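Local coordinates for protein ElaA (Escherichia coli, PDB 5Z6N) that is probably an N-acetyltransferase of the GNAT superfamily, expected to move an acetyl group from acetyl coenzyme A to an amine not identified here, at residues 2-7 with 92-97; 22-27 with 62-67; 41-44 with 49-52. All coordinates share one frame; numbering follows the deposited sequence.

Contact 1. Residues 2-7 with 92-97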
loop_
_atom_site.group_PDB
_atom_site.type_symbol
_atom_site.label_atom_id
_atom_site.label_comp_id
_atom_site.label_asym_id
_atom_site.label_seq_id
_atom_site.Cartn_x
_atom_site.Cartn_y
_atom_site.Cartn_z
ATOM N N ILE B 2 10.269 -4.267 -22.305
ATOM C CA ILE B 2 9.276 -4.172 -21.241
ATOM C C ILE B 2 7.930 -4.628 -21.781
ATOM O O ILE B 2 7.461 -4.130 -22.812
ATOM C CB ILE B 2 9.197 -2.732 -20.703
ATOM C CG1 ILE B 2 10.518 -2.330 -20.038
ATOM C CG2 ILE B 2 8.010 -2.569 -19.750
ATOM C CD1 ILE B 2 10.915 -0.891 -20.303
ATOM N N GLU B 3 7.306 -5.581 -21.093
ATOM C CA GLU B 3 5.948 -5.991 -21.419
ATOM C C GLU B 3 4.975 -5.086 -20.675
ATOM O O GLU B 3 5.187 -4.767 -19.500
ATOM C CB GLU B 3 5.705 -7.461 -21.068
ATOM C CG GLU B 3 5.500 -7.758 -19.586
ATOM C CD GLU B 3 4.967 -9.160 -19.334
ATOM O OE1 GLU B 3 5.510 -9.851 -18.446
ATOM O OE2 GLU B 3 4.006 -9.569 -20.021
ATOM N N TRP B 4 3.934 -4.647 -21.369
ATOM C CA TRP B 4 2.925 -3.782 -20.786
ATOM C C TRP B 4 1.619 -4.546 -20.620
ATOM O O TRP B 4 1.266 -5.400 -21.441
ATOM C CB TRP B 4 2.699 -2.534 -21.643
ATOM C CG TRP B 4 3.909 -1.657 -21.737
ATOM C CD1 TRP B 4 4.916 -1.754 -22.651
ATOM C CD2 TRP B 4 4.241 -0.548 -20.889
ATOM N NE1 TRP B 4 5.855 -0.777 -22.424
ATOM C CE2 TRP B 4 5.465 -0.024 -21.348
ATOM C CE3 TRP B 4 3.628 0.048 -19.782
ATOM C CZ2 TRP B 4 6.087 1.066 -20.741
ATOM C CZ3 TRP B 4 4.249 1.133 -19.180
ATOM C CH2 TRP B 4 5.465 1.627 -19.662
ATOM N N GLN B 5 0.916 -4.244 -19.533
ATOM C CA GLN B 5 -0.391 -4.822 -19.259
ATOM C C GLN B 5 -1.374 -3.697 -18.976
ATOM O O GLN B 5 -1.099 -2.822 -18.151
ATOM C CB GLN B 5 -0.331 -5.797 -18.077
ATOM C CG GLN B 5 0.771 -6.838 -18.181
ATOM C CD GLN B 5 0.653 -7.908 -17.113
ATOM O OE1 GLN B 5 0.500 -7.602 -15.937
ATOM N NE2 GLN B 5 0.720 -9.167 -17.519
ATOM N N ASP B 6 -2.503 -3.714 -19.680
ATOM C CA ASP B 6 -3.564 -2.723 -19.537
ATOM C C ASP B 6 -4.708 -3.431 -18.819
ATOM O O ASP B 6 -5.595 -4.017 -19.436
ATOM C CB ASP B 6 -3.976 -2.156 -20.927
ATOM C CG ASP B 6 -5.245 -1.319 -20.875
ATOM O OD1 ASP B 6 -5.635 -0.878 -19.775
ATOM O OD2 ASP B 6 -5.831 -1.064 -21.949
ATOM N N LEU B 7 -4.684 -3.362 -17.495
ATOM C CA LEU B 7 -5.554 -4.176 -16.658
ATOM C C LEU B 7 -6.729 -3.349 -16.161
ATOM O O LEU B 7 -6.533 -2.328 -15.495
ATOM C CB LEU B 7 -4.773 -4.736 -15.471
ATOM C CG LEU B 7 -3.545 -5.602 -15.770
ATOM C CD1 LEU B 7 -3.215 -6.459 -14.581
ATOM C CD2 LEU B 7 -3.740 -6.471 -17.005
ATOM N N GLY B 92 9.323 6.561 -19.731
ATOM C CA GLY B 92 8.230 7.433 -19.332
ATOM C C GLY B 92 7.386 7.872 -20.512
ATOM O O GLY B 92 6.155 7.903 -20.433
ATOM N N GLN B 93 8.039 8.210 -21.627
ATOM C CA GLN B 93 7.316 8.520 -22.855
ATOM C C GLN B 93 6.523 7.318 -23.353
ATOM O O GLN B 93 5.458 7.486 -23.959
ATOM C CB GLN B 93 8.302 9.011 -23.920
ATOM C CG GLN B 93 7.779 9.019 -25.347
ATOM C CD GLN B 93 8.104 7.738 -26.090
ATOM O OE1 GLN B 93 9.246 7.277 -26.081
ATOM N NE2 GLN B 93 7.100 7.154 -26.736
ATOM N N GLN B 94 7.013 6.103 -23.096
ATOM C CA GLN B 94 6.278 4.911 -23.510
ATOM C C GLN B 94 5.063 4.672 -22.620
ATOM O O GLN B 94 3.984 4.322 -23.113
ATOM C CB GLN B 94 7.205 3.696 -23.503
ATOM C CG GLN B 94 8.095 3.596 -24.727
ATOM C CD GLN B 94 9.339 2.770 -24.471
ATOM O OE1 GLN B 94 10.431 3.113 -24.922
ATOM N NE2 GLN B 94 9.180 1.681 -23.729
ATOM N N LEU B 95 5.217 4.860 -21.308
ATOM C CA LEU B 95 4.091 4.688 -20.393
ATOM C C LEU B 95 2.961 5.652 -20.726
ATOM O O LEU B 95 1.786 5.265 -20.768
ATOM C CB LEU B 95 4.560 4.885 -18.949
ATOM C CG LEU B 95 3.498 5.158 -17.884
ATOM C CD1 LEU B 95 2.532 3.995 -17.754
ATOM C CD2 LEU B 95 4.146 5.474 -16.551
ATOM N N MET B 96 3.303 6.916 -20.969
ATOM C CA MET B 96 2.290 7.938 -21.208
ATOM C C MET B 96 1.493 7.647 -22.475
ATOM O O MET B 96 0.258 7.639 -22.458
ATOM C CB MET B 96 2.958 9.309 -21.292
ATOM C CG MET B 96 3.490 9.809 -19.968
ATOM S SD MET B 96 2.140 10.060 -18.804
ATOM C CE MET B 96 1.161 11.259 -19.711
ATOM N N SER B 97 2.191 7.397 -23.585
ATOM C CA SER B 97 1.512 7.211 -24.864
ATOM C C SER B 97 0.641 5.960 -24.872
ATOM O O SER B 97 -0.411 5.946 -25.521
ATOM C CB SER B 97 2.540 7.156 -25.993
ATOM O OG SER B 97 3.592 6.265 -25.669
#

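Contact 2. Residues 22-27 with 62-67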
loop_
_atom_site.group_PDB
_atom_site.type_symbol
_atom_site.label_atom_id
_atom_site.label_comp_id
_atom_site.label_asym_id
_atom_site.label_seq_id
_atom_site.Cartn_x
_atom_site.Cartn_y
_atom_site.Cartn_z
ATOM N N GLN B 22 3.162 -1.410 -3.731
ATOM C CA GLN B 22 4.508 -1.410 -3.169
ATOM C C GLN B 22 5.420 -0.455 -3.922
ATOM O O GLN B 22 6.262 0.222 -3.320
ATOM C CB GLN B 22 5.074 -2.830 -3.193
ATOM C CG GLN B 22 6.584 -2.924 -3.201
ATOM C CD GLN B 22 7.070 -4.362 -3.348
ATOM O OE1 GLN B 22 7.263 -5.060 -2.359
ATOM N NE2 GLN B 22 7.265 -4.806 -4.580
ATOM N N LEU B 23 5.270 -0.391 -5.243
ATOM C CA LEU B 23 6.036 0.552 -6.046
ATOM C C LEU B 23 5.512 1.974 -5.888
ATOM O O LEU B 23 6.302 2.927 -5.885
ATOM C CB LEU B 23 6.011 0.097 -7.508
ATOM C CG LEU B 23 6.856 0.751 -8.598
ATOM C CD1 LEU B 23 6.082 1.889 -9.217
ATOM C CD2 LEU B 23 8.208 1.219 -8.070
ATOM N N ARG B 24 4.196 2.135 -5.726
ATOM C CA ARG B 24 3.640 3.452 -5.436
ATOM C C ARG B 24 4.107 3.952 -4.077
ATOM O O ARG B 24 4.485 5.121 -3.928
ATOM C CB ARG B 24 2.113 3.406 -5.495
ATOM C CG ARG B 24 1.528 3.652 -6.876
ATOM C CD ARG B 24 0.197 2.950 -7.027
ATOM N NE ARG B 24 -0.809 3.495 -6.120
ATOM C CZ ARG B 24 -2.107 3.221 -6.199
ATOM N NH1 ARG B 24 -2.954 3.757 -5.332
ATOM N NH2 ARG B 24 -2.562 2.416 -7.148
ATOM N N CYS B 25 4.078 3.078 -3.069
ATOM C CA CYS B 25 4.602 3.433 -1.756
ATOM C C CYS B 25 6.074 3.820 -1.844
ATOM O O CYS B 25 6.503 4.827 -1.268
ATOM C CB CYS B 25 4.405 2.263 -0.789
ATOM S SG CYS B 25 4.748 2.637 0.942
ATOM N N ALA B 26 6.856 3.034 -2.589
ATOM C CA ALA B 26 8.294 3.267 -2.676
ATOM C C ALA B 26 8.624 4.616 -3.303
ATOM O O ALA B 26 9.692 5.179 -3.038
ATOM C CB ALA B 26 8.952 2.143 -3.475
ATOM N N VAL B 27 7.727 5.155 -4.124
ATOM C CA VAL B 27 8.016 6.382 -4.856
ATOM C C VAL B 27 7.324 7.615 -4.288
ATOM O O VAL B 27 7.950 8.669 -4.120
ATOM C CB VAL B 27 7.589 6.251 -6.328
ATOM C CG1 VAL B 27 7.622 7.605 -7.006
ATOM C CG2 VAL B 27 8.493 5.261 -7.051
ATOM N N TYR B 62 4.244 2.426 -14.152
ATOM C CA TYR B 62 2.866 2.290 -13.701
ATOM C C TYR B 62 2.116 3.599 -13.895
ATOM O O TYR B 62 2.693 4.682 -13.762
ATOM C CB TYR B 62 2.801 1.870 -12.225
ATOM C CG TYR B 62 1.401 1.916 -11.638
ATOM C CD1 TYR B 62 0.574 0.814 -11.715
ATOM C CD2 TYR B 62 0.907 3.062 -11.028
ATOM C CE1 TYR B 62 -0.694 0.837 -11.204
ATOM C CE2 TYR B 62 -0.363 3.096 -10.515
ATOM C CZ TYR B 62 -1.161 1.978 -10.604
ATOM O OH TYR B 62 -2.435 1.990 -10.092
ATOM N N ALA B 63 0.820 3.481 -14.187
ATOM C CA ALA B 63 -0.104 4.605 -14.163
ATOM C C ALA B 63 -1.517 4.054 -14.045
ATOM O O ALA B 63 -1.815 2.967 -14.546
ATOM C CB ALA B 63 0.033 5.483 -15.411
ATOM N N ARG B 64 -2.379 4.803 -13.362
ATOM C CA ARG B 64 -3.769 4.412 -13.196
ATOM C C ARG B 64 -4.683 5.459 -13.818
ATOM O O ARG B 64 -4.325 6.637 -13.950
ATOM C CB ARG B 64 -4.139 4.199 -11.716
ATOM C CG ARG B 64 -4.843 5.378 -11.069
ATOM C CD ARG B 64 -5.214 5.071 -9.612
ATOM N NE ARG B 64 -5.393 6.297 -8.855
ATOM C CZ ARG B 64 -5.663 6.327 -7.556
ATOM N NH1 ARG B 64 -5.796 5.194 -6.876
ATOM N NH2 ARG B 64 -5.813 7.484 -6.925
ATOM N N ILE B 65 -5.873 5.004 -14.195
ATOM C CA ILE B 65 -6.824 5.790 -14.965
ATOM C C ILE B 65 -8.158 5.769 -14.235
ATOM O O ILE B 65 -8.739 4.696 -14.029
ATOM C CB ILE B 65 -6.980 5.235 -16.388
ATOM C CG1 ILE B 65 -5.623 5.148 -17.090
ATOM C CG2 ILE B 65 -7.951 6.069 -17.170
ATOM C CD1 ILE B 65 -5.690 4.427 -18.410
ATOM N N LEU B 66 -8.649 6.943 -13.852
ATOM C CA LEU B 66 -9.935 7.063 -13.181
ATOM C C LEU B 66 -11.008 7.481 -14.182
ATOM O O LEU B 66 -10.829 8.452 -14.926
ATOM C CB LEU B 66 -9.857 8.064 -12.027
ATOM C CG LEU B 66 -8.705 7.851 -11.041
ATOM C CD1 LEU B 66 -8.732 8.882 -9.939
ATOM C CD2 LEU B 66 -8.718 6.453 -10.455
ATOM N N LYS B 67 -12.107 6.731 -14.211
ATOM C CA LYS B 67 -13.283 7.054 -15.015
ATOM C C LYS B 67 -14.413 7.291 -14.017
ATOM O O LYS B 67 -15.103 6.356 -13.601
ATOM C CB LYS B 67 -13.612 5.949 -16.018
ATOM C CG LYS B 67 -14.898 6.192 -16.784
ATOM C CD LYS B 67 -14.817 7.488 -17.585
ATOM C CE LYS B 67 -16.202 7.994 -17.953
ATOM N NZ LYS B 67 -16.620 9.153 -17.110
#

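Contact 3. Residues 41-44 with 49-52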
loop_
_atom_site.group_PDB
_atom_site.type_symbol
_atom_site.label_atom_id
_atom_site.label_comp_id
_atom_site.label_asym_id
_atom_site.label_seq_id
_atom_site.Cartn_x
_atom_site.Cartn_y
_atom_site.Cartn_z
ATOM N N GLY B 41 -8.699 3.745 -2.206
ATOM C CA GLY B 41 -9.947 3.130 -2.621
ATOM C C GLY B 41 -10.162 3.157 -4.122
ATOM O O GLY B 41 -10.670 2.193 -4.702
ATOM N N ASP B 42 -9.738 4.247 -4.764
ATOM C CA ASP B 42 -9.993 4.497 -6.181
ATOM C C ASP B 42 -9.477 3.406 -7.115
ATOM O O ASP B 42 -9.676 3.491 -8.332
ATOM C CB ASP B 42 -9.404 5.851 -6.583
ATOM C CG ASP B 42 -9.972 6.999 -5.779
ATOM O OD1 ASP B 42 -10.953 6.782 -5.035
ATOM O OD2 ASP B 42 -9.432 8.119 -5.891
ATOM N N ASP B 43 -8.810 2.387 -6.579
ATOM C CA ASP B 43 -8.189 1.384 -7.434
ATOM C C ASP B 43 -9.106 0.239 -7.847
ATOM O O ASP B 43 -8.965 -0.278 -8.960
ATOM C CB ASP B 43 -6.949 0.824 -6.734
ATOM C CG ASP B 43 -5.878 1.877 -6.531
ATOM O OD1 ASP B 43 -5.242 2.272 -7.530
ATOM O OD2 ASP B 43 -5.675 2.308 -5.377
ATOM N N LEU B 44 -10.043 -0.172 -6.995
ATOM C CA LEU B 44 -10.907 -1.291 -7.349
ATOM C C LEU B 44 -12.335 -0.773 -7.304
ATOM O O LEU B 44 -13.083 -1.092 -6.371
ATOM C CB LEU B 44 -10.725 -2.443 -6.365
ATOM C CG LEU B 44 -9.308 -2.985 -6.243
ATOM C CD1 LEU B 44 -8.827 -2.772 -4.833
ATOM C CD2 LEU B 44 -9.278 -4.447 -6.618
ATOM N N ARG B 49 -8.847 1.428 -14.687
ATOM C CA ARG B 49 -7.847 0.522 -15.227
ATOM C C ARG B 49 -6.476 0.882 -14.672
ATOM O O ARG B 49 -6.244 2.001 -14.205
ATOM C CB ARG B 49 -7.803 0.592 -16.763
ATOM C CG ARG B 49 -9.158 0.816 -17.418
ATOM C CD ARG B 49 -9.104 0.570 -18.919
ATOM N NE ARG B 49 -8.222 -0.541 -19.251
ATOM C CZ ARG B 49 -8.653 -1.768 -19.527
ATOM N NH1 ARG B 49 -9.950 -2.037 -19.501
ATOM N NH2 ARG B 49 -7.794 -2.733 -19.817
ATOM N N HIS B 50 -5.560 -0.080 -14.746
ATOM C CA HIS B 50 -4.174 0.123 -14.352
ATOM C C HIS B 50 -3.247 -0.368 -15.455
ATOM O O HIS B 50 -3.522 -1.381 -16.110
ATOM C CB HIS B 50 -3.840 -0.600 -13.037
ATOM C CG HIS B 50 -4.870 -0.422 -11.959
ATOM N ND1 HIS B 50 -6.095 -1.062 -11.981
ATOM C CD2 HIS B 50 -4.866 0.349 -10.844
ATOM C CE1 HIS B 50 -6.789 -0.708 -10.913
ATOM N NE2 HIS B 50 -6.068 0.149 -10.209
ATOM N N ILE B 51 -2.152 0.360 -15.656
ATOM C CA ILE B 51 -1.169 0.046 -16.681
ATOM C C ILE B 51 0.168 -0.188 -15.992
ATOM O O ILE B 51 0.622 0.648 -15.204
ATOM C CB ILE B 51 -1.095 1.165 -17.733
ATOM C CG1 ILE B 51 -2.423 1.198 -18.491
ATOM C CG2 ILE B 51 0.087 0.952 -18.684
ATOM C CD1 ILE B 51 -2.645 2.399 -19.329
ATOM N N LEU B 52 0.773 -1.343 -16.270
ATOM C CA LEU B 52 1.964 -1.809 -15.575
ATOM C C LEU B 52 3.060 -2.088 -16.590
ATOM O O LEU B 52 2.819 -2.765 -17.596
ATOM C CB LEU B 52 1.676 -3.084 -14.766
ATOM C CG LEU B 52 0.348 -3.226 -14.012
ATOM C CD1 LEU B 52 0.155 -4.620 -13.453
ATOM C CD2 LEU B 52 0.270 -2.226 -12.910
#

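Contact 1. Residues 2-7 with 92-97
The benzene half of the Trp4 indole rests against one turn of helix 92-97, where Leu95 and Gln94 receive it. Trp4 CH2 is 3.4 Å from Leu95 CA and 3.5 Å from Leu95 CB, so the benzo end of the ring meets both the backbone and the side chain of Leu95, obliquely. Trp4 CZ3 reaches beyond, to 3.6 Å from Leu95 CD1, while on the adjoining corner Trp4 CZ2 lies 4.0 Å from Gln94 CB. The Gln94 amide is turned 75° from the indole plane; no hydrogen bond crosses the contact. Trp4 CB points toward the helix, and with CG anti to the carbonyl carbon (chi1 -64°) the benzo end lies against Leu95. Ile2 backs the ring, with Ile2 CG2 3.8 Å above one face of the Trp4 indole, near the rim. Farther out, Lys98 makes a cation-pi contact with Trp4, Ile51 and Ala61 touch the indole from neighbouring strands, and Leu95 reaches Ala63. Backbone bonds of Glu3 and Gln5 to Trp54 and Leu52 fix the strand beneath. Here the N-terminal edge strand of the mixed sheet meets helix 91-106, which follows strand 75-82, in the helix-on-sheet packing of the GNAT fold.

Contact 2. Residues 22-27 with 62-67
The guanidinium groups of Arg24 and Arg64 and the phenol ring of Tyr62 gather where helix 14-31 packs on a face of the mixed GNAT sheet, the polar cluster lying between them. The planes of the Arg24 guanidinium and the Tyr62 ring differ by 34°, and their side chains cross obliquely: Arg24 CD lies 3.5 Å from Tyr62 CE2, and NH2 reaches the phenol oxygen. That NH2-to-OH hydrogen bond of Arg24 and Tyr62 is 3.0 Å long but weak, bent to 120° at the hydrogen. The Arg64 guanidinium stands steeply tilted to that of Arg24, with their NH1 atoms 3.5 Å apart. A bend at chi3 (65°) turns the Arg24 chain into this corner, whereas Arg64 comes up from the strand extended from CG to NE. Leu23 adds a loose apolar touch, CD1 4.5 Å from Tyr62 CB. Acidic residues of the loop after the helix grip the cations: Asp43 OD1 bridges Arg24 NH2 and Arg64 NH1, Asp38 takes Arg24 NE, and Asp40 takes Arg64 NH2. The result is a buried arginine pair among carboxylates, which would be expected to offset the two like charges; these outside partners probably do more than the weak phenol bond to set the guanidinium orientations.

Contact 3. Residues 41-44 with 49-52
Residues 41-44 make a type I beta turn, closed by a weak 3.4 Å bond from Leu44 N to Gly41 O, and its third residue, Asp43, meets His50 of strand 49-52. The carbonyl oxygen Asp43 O lies at the edge of the imidazole, near the ring plane, 3.0 Å from His50 CE1 and 3.2 Å from His50 NE2. The angle at NE2 is too poor for a hydrogen bond, so this is a polar approach and not a defined bond. Asp43 OD1 also comes to the NE2 side of the imidazole, 3.5 Å from His50 NE2; the side chains cross at about a right angle, with the carboxylate and ring planes 27° apart. His50 CB points toward the turn, and CG is anti to the carbonyl carbon (chi1 -45°). The carboxylate is committed elsewhere: OD1 is shared by Arg24 and Arg64, while Tyr18 OH of the second subunit is hydrogen-bonded to both Asp43 OD2 and Gly41 N, which places the turn at the subunit interface. His50 itself is packed by Tyr62, His9 and Leu12. The turn belongs to the loop joining helix 14-31 to strand 49-54, and arginines of that helix and of strand 59-67 reach Asp43; strand 49-52 is paired with strands 3-8 and 59-67.

How the contacts relate
The three contacts join one mixed sheet to its surroundings. Strands 3-8, 49-54 and 59-67, one from each contact, are consecutive in it. Contact 1 is partly buried at the edge strand and purely a matter of packing; contacts 2 and 3 are buried and polar, their centres about 7 Å apart, and share one charge cluster, centred on the Asp43 carboxylate. Both of these also touch the second subunit, which contact 1 does not. Alternate residues of strand 59-67 serve different layers: Ala63 faces the helix 91-106 side, whereas Tyr62 and Arg64 face helix 14-31. A salt bridge between Asp6 and Arg49 ties contact 1 to contact 3.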